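Local coordinates for heme-binding protein A (Haemophilus parasuis 29755, PDB 3TPA) that probably binds glutathione in the periplasm as the solute-binding component of a transport system, despite its name as a heme-binding protein, at residues Y73-V78 with D210-K215; T231-L236 with K256-I261; P425-A430 with S438-E443. The protein carries 1 engineered substitution. All coordinates share one frame; numbering follows the deposited sequence.

Contact 1 (Y73-V78 with D210-K215)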
loop_
_atom_site.group_PDB
_atom_site.type_symbol
_atom_site.label_atom_id
_atom_site.label_comp_id
_atom_site.label_asym_id
_atom_site.label_seq_id
_atom_site.Cartn_x
_atom_site.Cartn_y
_atom_site.Cartn_z
ATOM N N TYR A 73 0.421 12.735 22.838
ATOM C CA TYR A 73 1.166 13.784 23.533
ATOM C C TYR A 73 2.320 14.253 22.647
ATOM O O TYR A 73 3.245 13.503 22.371
ATOM C CB TYR A 73 1.687 13.275 24.882
ATOM C CG TYR A 73 0.581 12.758 25.773
ATOM C CD1 TYR A 73 -0.179 13.626 26.541
ATOM C CD2 TYR A 73 0.284 11.407 25.825
ATOM C CE1 TYR A 73 -1.206 13.158 27.357
ATOM C CE2 TYR A 73 -0.740 10.924 26.633
ATOM C CZ TYR A 73 -1.480 11.805 27.389
ATOM O OH TYR A 73 -2.489 11.317 28.181
ATOM N N LEU A 74 2.250 15.503 22.212
ATOM C CA LEU A 74 3.155 16.014 21.191
ATOM C C LEU A 74 4.555 16.369 21.701
ATOM O O LEU A 74 4.711 16.997 22.742
ATOM C CB LEU A 74 2.524 17.221 20.495
ATOM C CG LEU A 74 1.097 17.047 19.952
ATOM C CD1 LEU A 74 0.600 18.337 19.339
ATOM C CD2 LEU A 74 1.014 15.906 18.920
ATOM N N ARG A 75 5.561 15.942 20.943
ATOM C CA ARG A 75 6.969 16.324 21.120
ATOM C C ARG A 75 7.083 17.841 21.199
ATOM O O ARG A 75 6.446 18.555 20.427
ATOM C CB ARG A 75 7.750 15.837 19.889
ATOM C CG ARG A 75 9.244 15.905 19.978
ATOM C CD ARG A 75 9.872 15.151 18.795
ATOM N NE ARG A 75 9.356 13.782 18.711
ATOM C CZ ARG A 75 9.814 12.758 19.428
ATOM N NH1 ARG A 75 9.278 11.551 19.288
ATOM N NH2 ARG A 75 10.805 12.940 20.294
ATOM N N GLN A 76 7.908 18.352 22.102
ATOM C CA GLN A 76 8.035 19.808 22.211
ATOM C C GLN A 76 9.206 20.365 21.402
ATOM O O GLN A 76 10.145 19.644 21.092
ATOM C CB GLN A 76 8.131 20.231 23.675
ATOM C CG GLN A 76 6.908 19.860 24.474
ATOM C CD GLN A 76 6.693 20.799 25.623
ATOM O OE1 GLN A 76 5.840 21.678 25.558
ATOM N NE2 GLN A 76 7.469 20.625 26.688
ATOM N N ASN A 77 9.114 21.646 21.047
ATOM C CA ASN A 77 10.194 22.392 20.390
ATOM C C ASN A 77 10.530 21.885 19.001
ATOM O O ASN A 77 11.680 21.945 18.566
ATOM C CB ASN A 77 11.460 22.432 21.257
ATOM C CG ASN A 77 11.212 23.043 22.617
ATOM O OD1 ASN A 77 10.863 24.218 22.737
ATOM N ND2 ASN A 77 11.395 22.248 23.650
ATOM N N VAL A 78 9.503 21.408 18.307
ATOM C CA VAL A 78 9.642 20.961 16.929
ATOM C C VAL A 78 9.326 22.144 16.024
ATOM O O VAL A 78 8.265 22.737 16.133
ATOM C CB VAL A 78 8.671 19.787 16.622
ATOM C CG1 VAL A 78 8.732 19.397 15.163
ATOM C CG2 VAL A 78 8.971 18.585 17.517
ATOM N N ASP A 210 17.682 21.701 11.652
ATOM C CA ASP A 210 16.976 21.710 12.931
ATOM C C ASP A 210 16.138 20.461 13.201
ATOM O O ASP A 210 15.482 20.360 14.232
ATOM C CB ASP A 210 16.098 22.962 13.042
ATOM C CG ASP A 210 16.912 24.243 13.117
ATOM O OD1 ASP A 210 17.936 24.256 13.829
ATOM O OD2 ASP A 210 16.533 25.235 12.457
ATOM N N TYR A 211 16.174 19.513 12.276
ATOM C CA TYR A 211 15.385 18.285 12.388
ATOM C C TYR A 211 15.520 17.666 13.753
ATOM O O TYR A 211 16.631 17.476 14.247
ATOM C CB TYR A 211 15.796 17.270 11.321
ATOM C CG TYR A 211 14.830 16.112 11.209
ATOM C CD1 TYR A 211 13.456 16.326 11.226
ATOM C CD2 TYR A 211 15.287 14.816 11.075
ATOM C CE1 TYR A 211 12.567 15.277 11.117
ATOM C CE2 TYR A 211 14.409 13.759 10.957
ATOM C CZ TYR A 211 13.054 13.992 10.986
ATOM O OH TYR A 211 12.191 12.924 10.867
ATOM N N TRP A 212 14.378 17.340 14.356
ATOM C CA TRP A 212 14.323 16.898 15.742
ATOM C C TRP A 212 15.092 15.609 16.015
ATOM O O TRP A 212 15.576 15.407 17.125
ATOM C CB TRP A 212 12.857 16.795 16.242
ATOM C CG TRP A 212 11.967 15.863 15.449
ATOM C CD1 TRP A 212 11.252 16.169 14.323
ATOM C CD2 TRP A 212 11.697 14.484 15.730
ATOM N NE1 TRP A 212 10.570 15.059 13.875
ATOM C CE2 TRP A 212 10.822 14.014 14.725
ATOM C CE3 TRP A 212 12.120 13.594 16.728
ATOM C CZ2 TRP A 212 10.360 12.700 14.689
ATOM C CZ3 TRP A 212 11.660 12.286 16.688
ATOM C CH2 TRP A 212 10.787 11.854 15.676
ATOM N N LYS A 213 15.192 14.738 15.014
ATOM C CA LYS A 213 15.913 13.468 15.136
ATOM C C LYS A 213 17.422 13.650 14.929
ATOM O O LYS A 213 18.190 12.694 15.035
ATOM C CB LYS A 213 15.409 12.456 14.092
ATOM C CG LYS A 213 14.271 11.548 14.521
ATOM C CD LYS A 213 13.859 10.637 13.362
ATOM C CE LYS A 213 13.731 9.191 13.791
ATOM N NZ LYS A 213 12.926 9.075 15.031
ATOM N N GLY A 214 17.836 14.876 14.624
ATOM C CA GLY A 214 19.211 15.145 14.241
ATOM C C GLY A 214 19.299 15.310 12.737
ATOM O O GLY A 214 18.573 14.649 11.997
ATOM N N LYS A 215 20.184 16.194 12.288
ATOM C CA LYS A 215 20.332 16.513 10.872
ATOM C C LYS A 215 20.741 15.307 10.020
ATOM O O LYS A 215 21.574 14.506 10.432
ATOM C CB LYS A 215 21.351 17.638 10.705
ATOM C CG LYS A 215 22.011 17.660 9.348
ATOM C CD LYS A 215 23.211 18.579 9.329
ATOM C CE LYS A 215 22.823 19.921 8.759
ATOM N NZ LYS A 215 22.237 19.778 7.397
#

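Contact 2 (T231-L236 with K256-I261)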
loop_
_atom_site.group_PDB
_atom_site.type_symbol
_atom_site.label_atom_id
_atom_site.label_comp_id
_atom_site.label_asym_id
_atom_site.label_seq_id
_atom_site.Cartn_x
_atom_site.Cartn_y
_atom_site.Cartn_z
ATOM N N THR A 231 17.484 4.039 -19.806
ATOM C CA THR A 231 18.380 5.151 -19.528
ATOM C C THR A 231 18.658 5.279 -18.030
ATOM O O THR A 231 19.789 5.526 -17.615
ATOM C CB THR A 231 17.810 6.477 -20.081
ATOM O OG1 THR A 231 17.673 6.370 -21.505
ATOM C CG2 THR A 231 18.727 7.655 -19.736
ATOM N N ARG A 232 17.617 5.118 -17.222
ATOM C CA ARG A 232 17.785 5.072 -15.771
ATOM C C ARG A 232 18.800 3.987 -15.388
ATOM O O ARG A 232 19.731 4.246 -14.638
ATOM C CB ARG A 232 16.441 4.850 -15.053
ATOM C CG ARG A 232 15.443 6.023 -15.159
ATOM C CD ARG A 232 14.300 5.954 -14.105
ATOM N NE ARG A 232 13.359 4.854 -14.334
ATOM C CZ ARG A 232 12.481 4.805 -15.331
ATOM N NH1 ARG A 232 12.410 5.795 -16.220
ATOM N NH2 ARG A 232 11.672 3.766 -15.447
ATOM N N TYR A 233 18.622 2.776 -15.907
ATOM C CA TYR A 233 19.575 1.693 -15.644
ATOM C C TYR A 233 21.005 2.106 -16.029
ATOM O O TYR A 233 21.918 2.059 -15.202
ATOM C CB TYR A 233 19.169 0.438 -16.416
ATOM C CG TYR A 233 20.103 -0.758 -16.300
ATOM C CD1 TYR A 233 20.944 -0.934 -15.199
ATOM C CD2 TYR A 233 20.126 -1.721 -17.299
ATOM C CE1 TYR A 233 21.786 -2.043 -15.110
ATOM C CE2 TYR A 233 20.955 -2.823 -17.220
ATOM C CZ TYR A 233 21.781 -2.985 -16.134
ATOM O OH TYR A 233 22.594 -4.097 -16.109
ATOM N N ALA A 234 21.182 2.523 -17.281
ATOM C CA ALA A 234 22.504 2.907 -17.799
ATOM C C ALA A 234 23.168 3.936 -16.889
ATOM O O ALA A 234 24.338 3.807 -16.547
ATOM C CB ALA A 234 22.377 3.473 -19.206
ATOM N N LYS A 235 22.402 4.946 -16.484
ATOM C CA LYS A 235 22.966 6.029 -15.681
ATOM C C LYS A 235 23.323 5.567 -14.283
ATOM O O LYS A 235 24.242 6.097 -13.663
ATOM C CB LYS A 235 22.029 7.242 -15.628
ATOM C CG LYS A 235 22.080 8.083 -16.896
ATOM C CD LYS A 235 21.105 9.244 -16.864
ATOM C CE LYS A 235 21.784 10.507 -16.385
ATOM N NZ LYS A 235 22.786 10.970 -17.378
ATOM N N LEU A 236 22.582 4.581 -13.789
ATOM C CA LEU A 236 22.816 4.035 -12.453
ATOM C C LEU A 236 24.177 3.344 -12.434
ATOM O O LEU A 236 24.998 3.596 -11.559
ATOM C CB LEU A 236 21.701 3.052 -12.070
ATOM C CG LEU A 236 21.705 2.452 -10.665
ATOM C CD1 LEU A 236 21.366 3.512 -9.633
ATOM C CD2 LEU A 236 20.707 1.309 -10.594
ATOM N N LYS A 256 21.430 -7.802 -11.000
ATOM C CA LYS A 256 21.888 -8.679 -9.928
ATOM C C LYS A 256 23.360 -9.092 -10.095
ATOM O O LYS A 256 23.980 -9.582 -9.157
ATOM C CB LYS A 256 20.995 -9.917 -9.832
ATOM C CG LYS A 256 19.659 -9.680 -9.090
ATOM C CD LYS A 256 18.695 -10.847 -9.286
ATOM C CE LYS A 256 17.372 -10.630 -8.567
ATOM N NZ LYS A 256 16.441 -11.779 -8.813
ATOM N N LYS A 257 23.908 -8.893 -11.290
ATOM C CA LYS A 257 25.301 -9.250 -11.570
ATOM C C LYS A 257 26.213 -8.030 -11.651
ATOM O O LYS A 257 27.436 -8.169 -11.714
ATOM C CB LYS A 257 25.403 -10.041 -12.876
ATOM C CG LYS A 257 24.638 -11.367 -12.872
ATOM C CD LYS A 257 24.580 -11.958 -14.271
ATOM C CE LYS A 257 23.872 -13.300 -14.280
ATOM N NZ LYS A 257 23.639 -13.783 -15.668
ATOM N N ASP A 258 25.621 -6.840 -11.662
ATOM C CA ASP A 258 26.386 -5.611 -11.841
ATOM C C ASP A 258 27.058 -5.153 -10.558
ATOM O O ASP A 258 26.375 -4.897 -9.571
ATOM C CB ASP A 258 25.485 -4.488 -12.360
ATOM C CG ASP A 258 25.059 -4.695 -13.797
ATOM O OD1 ASP A 258 25.812 -5.339 -14.556
ATOM O OD2 ASP A 258 23.977 -4.201 -14.171
ATOM N N PRO A 259 28.398 -5.026 -10.577
ATOM C CA PRO A 259 29.166 -4.591 -9.402
ATOM C C PRO A 259 28.746 -3.220 -8.913
ATOM O O PRO A 259 28.819 -2.957 -7.711
ATOM C CB PRO A 259 30.608 -4.515 -9.922
ATOM C CG PRO A 259 30.643 -5.447 -11.083
ATOM C CD PRO A 259 29.274 -5.352 -11.717
ATOM N N GLN A 260 28.328 -2.355 -9.832
ATOM C CA GLN A 260 27.996 -0.971 -9.480
ATOM C C GLN A 260 26.646 -0.847 -8.779
ATOM O O GLN A 260 26.308 0.210 -8.263
ATOM C CB GLN A 260 27.979 -0.079 -10.719
ATOM C CG GLN A 260 29.200 -0.212 -11.613
ATOM C CD GLN A 260 28.927 -1.026 -12.860
ATOM O OE1 GLN A 260 28.311 -2.093 -12.808
ATOM N NE2 GLN A 260 29.384 -0.521 -13.998
ATOM N N ILE A 261 25.886 -1.934 -8.770
ATOM C CA ILE A 261 24.503 -1.906 -8.297
ATOM C C ILE A 261 24.275 -2.784 -7.080
ATOM O O ILE A 261 24.752 -3.925 -6.997
ATOM C CB ILE A 261 23.514 -2.299 -9.427
ATOM C CG1 ILE A 261 23.558 -1.250 -10.550
ATOM C CG2 ILE A 261 22.090 -2.457 -8.875
ATOM C CD1 ILE A 261 22.921 -1.714 -11.845
#

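Contact 3 (P425-A430 with S438-E443)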
loop_
_atom_site.group_PDB
_atom_site.type_symbol
_atom_site.label_atom_id
_atom_site.label_comp_id
_atom_site.label_asym_id
_atom_site.label_seq_id
_atom_site.Cartn_x
_atom_site.Cartn_y
_atom_site.Cartn_z
ATOM N N PRO A 425 -11.546 -6.419 3.450
ATOM C CA PRO A 425 -11.973 -6.003 2.105
ATOM C C PRO A 425 -12.316 -7.176 1.186
ATOM O O PRO A 425 -13.286 -7.092 0.417
ATOM C CB PRO A 425 -10.755 -5.245 1.573
ATOM C CG PRO A 425 -10.123 -4.666 2.800
ATOM C CD PRO A 425 -10.310 -5.738 3.866
ATOM N N LEU A 426 -11.522 -8.245 1.253
ATOM C CA LEU A 426 -11.692 -9.385 0.349
ATOM C C LEU A 426 -12.825 -10.342 0.722
ATOM O O LEU A 426 -13.412 -10.984 -0.145
ATOM C CB LEU A 426 -10.397 -10.196 0.279
ATOM C CG LEU A 426 -9.258 -9.474 -0.435
ATOM C CD1 LEU A 426 -7.973 -10.286 -0.427
ATOM C CD2 LEU A 426 -9.688 -9.151 -1.854
ATOM N N PHE A 427 -13.116 -10.470 2.006
ATOM C CA PHE A 427 -13.949 -11.594 2.450
ATOM C C PHE A 427 -15.091 -11.235 3.416
ATOM O O PHE A 427 -15.802 -12.118 3.902
ATOM C CB PHE A 427 -13.057 -12.684 3.088
ATOM C CG PHE A 427 -11.939 -13.181 2.188
ATOM C CD1 PHE A 427 -12.197 -13.624 0.900
ATOM C CD2 PHE A 427 -10.626 -13.202 2.648
ATOM C CE1 PHE A 427 -11.163 -14.087 0.080
ATOM C CE2 PHE A 427 -9.583 -13.646 1.841
ATOM C CZ PHE A 427 -9.849 -14.082 0.548
ATOM N N SER A 428 -15.264 -9.959 3.735
ATOM C CA SER A 428 -16.371 -9.603 4.636
ATOM C C SER A 428 -17.705 -9.612 3.907
ATOM O O SER A 428 -17.801 -9.203 2.746
ATOM C CB SER A 428 -16.183 -8.230 5.286
ATOM O OG SER A 428 -17.318 -7.902 6.084
ATOM N N GLN A 429 -18.740 -10.075 4.599
ATOM C CA GLN A 429 -20.087 -10.000 4.055
ATOM C C GLN A 429 -20.421 -8.559 3.693
ATOM O O GLN A 429 -21.154 -8.300 2.749
ATOM C CB GLN A 429 -21.113 -10.525 5.056
ATOM C CG GLN A 429 -22.479 -10.738 4.442
ATOM C CD GLN A 429 -23.295 -11.780 5.179
ATOM O OE1 GLN A 429 -23.867 -12.684 4.567
ATOM N NE2 GLN A 429 -23.355 -11.657 6.500
ATOM N N ALA A 430 -19.877 -7.618 4.448
ATOM C CA ALA A 430 -20.253 -6.227 4.272
ATOM C C ALA A 430 -19.770 -5.648 2.947
ATOM O O ALA A 430 -20.253 -4.598 2.511
ATOM C CB ALA A 430 -19.761 -5.381 5.451
ATOM N N SER A 438 -15.549 -12.682 -4.672
ATOM C CA SER A 438 -16.002 -14.077 -4.586
ATOM C C SER A 438 -17.395 -14.246 -3.953
ATOM O O SER A 438 -18.059 -15.255 -4.180
ATOM C CB SER A 438 -14.982 -14.936 -3.816
ATOM O OG SER A 438 -15.038 -14.670 -2.425
ATOM N N ARG A 439 -17.822 -13.268 -3.159
ATOM C CA ARG A 439 -19.130 -13.321 -2.478
ATOM C C ARG A 439 -19.178 -14.350 -1.367
ATOM O O ARG A 439 -20.249 -14.671 -0.854
ATOM C CB ARG A 439 -20.278 -13.601 -3.456
ATOM C CG ARG A 439 -20.310 -12.683 -4.676
ATOM C CD ARG A 439 -21.769 -12.265 -4.973
ATOM N NE ARG A 439 -21.793 -11.002 -5.686
ATOM C CZ ARG A 439 -22.781 -10.131 -5.636
ATOM N NH1 ARG A 439 -23.854 -10.371 -4.902
ATOM N NH2 ARG A 439 -22.680 -9.019 -6.328
ATOM N N TRP A 440 -18.020 -14.873 -0.988
ATOM C CA TRP A 440 -17.973 -15.874 0.072
ATOM C C TRP A 440 -18.128 -15.223 1.440
ATOM O O TRP A 440 -17.632 -14.118 1.676
ATOM C CB TRP A 440 -16.658 -16.648 0.025
ATOM C CG TRP A 440 -16.490 -17.648 1.149
ATOM C CD1 TRP A 440 -17.074 -18.886 1.251
ATOM C CD2 TRP A 440 -15.664 -17.502 2.309
ATOM N NE1 TRP A 440 -16.678 -19.502 2.427
ATOM C CE2 TRP A 440 -15.802 -18.678 3.078
ATOM C CE3 TRP A 440 -14.815 -16.491 2.771
ATOM C CZ2 TRP A 440 -15.135 -18.862 4.279
ATOM C CZ3 TRP A 440 -14.155 -16.677 3.983
ATOM C CH2 TRP A 440 -14.332 -17.847 4.723
ATOM N N THR A 441 -18.828 -15.916 2.335
ATOM C CA THR A 441 -18.976 -15.474 3.721
ATOM C C THR A 441 -19.047 -16.689 4.631
ATOM O O THR A 441 -19.497 -17.758 4.214
ATOM C CB THR A 441 -20.269 -14.635 3.946
ATOM O OG1 THR A 441 -21.401 -15.508 4.037
ATOM C CG2 THR A 441 -20.482 -13.633 2.819
ATOM N N ASP A 442 -18.620 -16.515 5.873
ATOM C CA ASP A 442 -18.718 -17.569 6.870
ATOM C C ASP A 442 -18.897 -16.928 8.241
ATOM O O ASP A 442 -18.168 -16.004 8.599
ATOM C CB ASP A 442 -17.478 -18.462 6.845
ATOM C CG ASP A 442 -17.484 -19.466 7.962
ATOM O OD1 ASP A 442 -18.144 -20.511 7.813
ATOM O OD2 ASP A 442 -16.851 -19.201 8.999
ATOM N N GLU A 443 -19.886 -17.408 8.992
ATOM C CA GLU A 443 -20.294 -16.750 10.223
ATOM C C GLU A 443 -19.149 -16.669 11.206
ATOM O O GLU A 443 -18.906 -15.617 11.769
ATOM C CB GLU A 443 -21.484 -17.463 10.856
ATOM C CG GLU A 443 -21.929 -16.852 12.177
ATOM C CD GLU A 443 -23.251 -17.422 12.654
ATOM O OE1 GLU A 443 -23.696 -18.442 12.080
ATOM O OE2 GLU A 443 -23.847 -16.844 13.592
HETATM O O HOH W 1 -13.328 -12.429 -2.544
HETATM O O HOH W 2 -17.229 -13.532 5.855
#

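Contact 1 (Y73-V78 with D210-K215)
A cation-pi stack between Arg75 and Trp212 joins two loops here, the one that leaves strand 69-74 and the one between strands 202-207 and 220-225. The guanidinium of Arg75 lies almost flat on the indole, with the planes 12° apart and the two centres separated by 4.0 Å. It sits over the six-membered part of the ring: Arg75 CZ is 3.3 Å from Trp212 CZ3, and Arg75 NE also lies above this half, toward the rim. The aliphatic end of the arginine joins the stack, because Arg75 CD comes within 3.4 Å of Trp212 CE3. CG of Arg75 stands anti to the backbone N (chi1 -169°), and the bend at chi3 (-54°) helps bring the guanidinium down flat on the indole, the two side chains crossing at about a right angle. Stacking leaves the N-H groups available, and Arg75 NE bonds to the backbone carbonyl of Gly56.

In the fold, the contact joins loops at the strand ends of two different sheets, the five-stranded antiparallel one holding 69-74 and the mixed one holding 202-207 and 220-225, in a protein of the family 5 solute-binding class. The tryptophan is carried by a type I turn from Tyr211 to Gly214, closed by the bond from Gly214 N to Tyr211 O (2.9 Å). From this turn Lys213 lays its CG over the indole face opposite the arginine, so the ring is sandwiched between two basic side chains. On the pyrrole side, Val78 adds a looser apolar touch, with its CG1 4.2 Å from Trp212 CD1. Leu57 of strand 53-63 packs against both Val78 and Trp212, while the indole NE1 makes a weak hydrogen bond to Asn41.

Contact 2 (T231-L236 with K256-I261)
Helical residues 231-236 face a loop that folds through a type I turn from Asp258 to Ile261, and the two backbones come nearest where the CA atoms of Leu236 and Ile261 lie 7.4 Å apart. Side chains fill that separation. Tyr233 extends across the gap, its CG anti to the backbone N (chi1 177°), and its hydroxyl donates to the carboxylate of Asp258. The two groups approach from opposite directions, with OD2 at the ring edge and the ring and carboxylate planes only 27° from coplanar. The modelled distance from Tyr233 OH to Asp258 OD2, 2.4 Å, is shorter than a hydrogen bond normally is, so the exact length is doubtful. The other carboxylate oxygen, OD1, accepts from Gln254 NE2; each oxygen thus has a partner, which would limit rotation of the group if the short bond is modelled correctly.

Within the fold, this contact packs helix 229-237 against the connection by which helix 249-255 leads into the long strand 261-276. Ile261, the first residue of that strand, sets its CG1-CD1 branch against both Tyr233 and Leu236, crossing each at about a right angle. Its CD1 meets the edge of the phenol ring, 3.5 Å from Tyr233 CE1, and touches Leu236 as well. Its CG1 meets the leucine alone of these two, 3.8 Å from Leu236 CD2. Met255 touches both Tyr233 and Ile261 from helix 249-255. The turn itself is closed by a bond from Ile261 N to Asp258 O of 3.1 Å.

Contact 3 (P425-A430 with S438-E443)
Two water molecules bridge Leu426 and Phe427 to the backbone of 438-443, between two segments only eight residues apart in sequence. Water 1 donates to Leu426 O (2.8 Å) and accepts from Ser438 N, and water 2 donates to Phe427 O (2.8 Å) and accepts from Asp442 N. Each thus joins a carbonyl near the end of helix 420-427 to an amide of the facing loop.

Side chains pack beside these bridges. Phe427 CB meets the rim of the Trp440 indole near its plane, 4.2 Å from CE3, while the hydroxyl of Ser438 lies at the edge of the phenylalanine ring. Further along, Gln429 and Thr441 cross obliquely. In the conformer described, one of two modelled for Thr441, its methyl CG2 rests against the aliphatic part of the glutamine, 3.9 Å from Gln429 CG. On the helix side, the chain turns at Ser428, whose OG accepts from Ala430 N (3.1 Å) at 156°. Glu446 of helix 443-453 bonds to both Ser428 OG and Gln429 N, and Asn436 ND2 reaches the carbonyls of Ser428 and Trp440.

The closing elements are recognisable ones: an ST turn at Ser428 follows helix 420-427, and Asp442 is the N-cap of helix 443-453, and together they frame the connection between the two helices.

In the fold
The three contacts follow one another along the chain, each closing before the next opens, and none touches another. The centres of contacts 1 and 2 are about 37 Å apart, whereas contact 3 has its centre about 44 and 45 Å from theirs and lies across the centre of the chain from both. Chain connections and one sheet relate them. Strand 220-225, which follows the second segment of contact 1, leads on to helix 229-237 of contact 2. Strand 261-276, which starts in contact 2, runs in the six-stranded mixed sheet beside strand 407-413, whose Trp412 packs on helix 420-427 of contact 3. Contacts of different chemistry thus join loops and helix ends at widely separated places in one solute-binding fold.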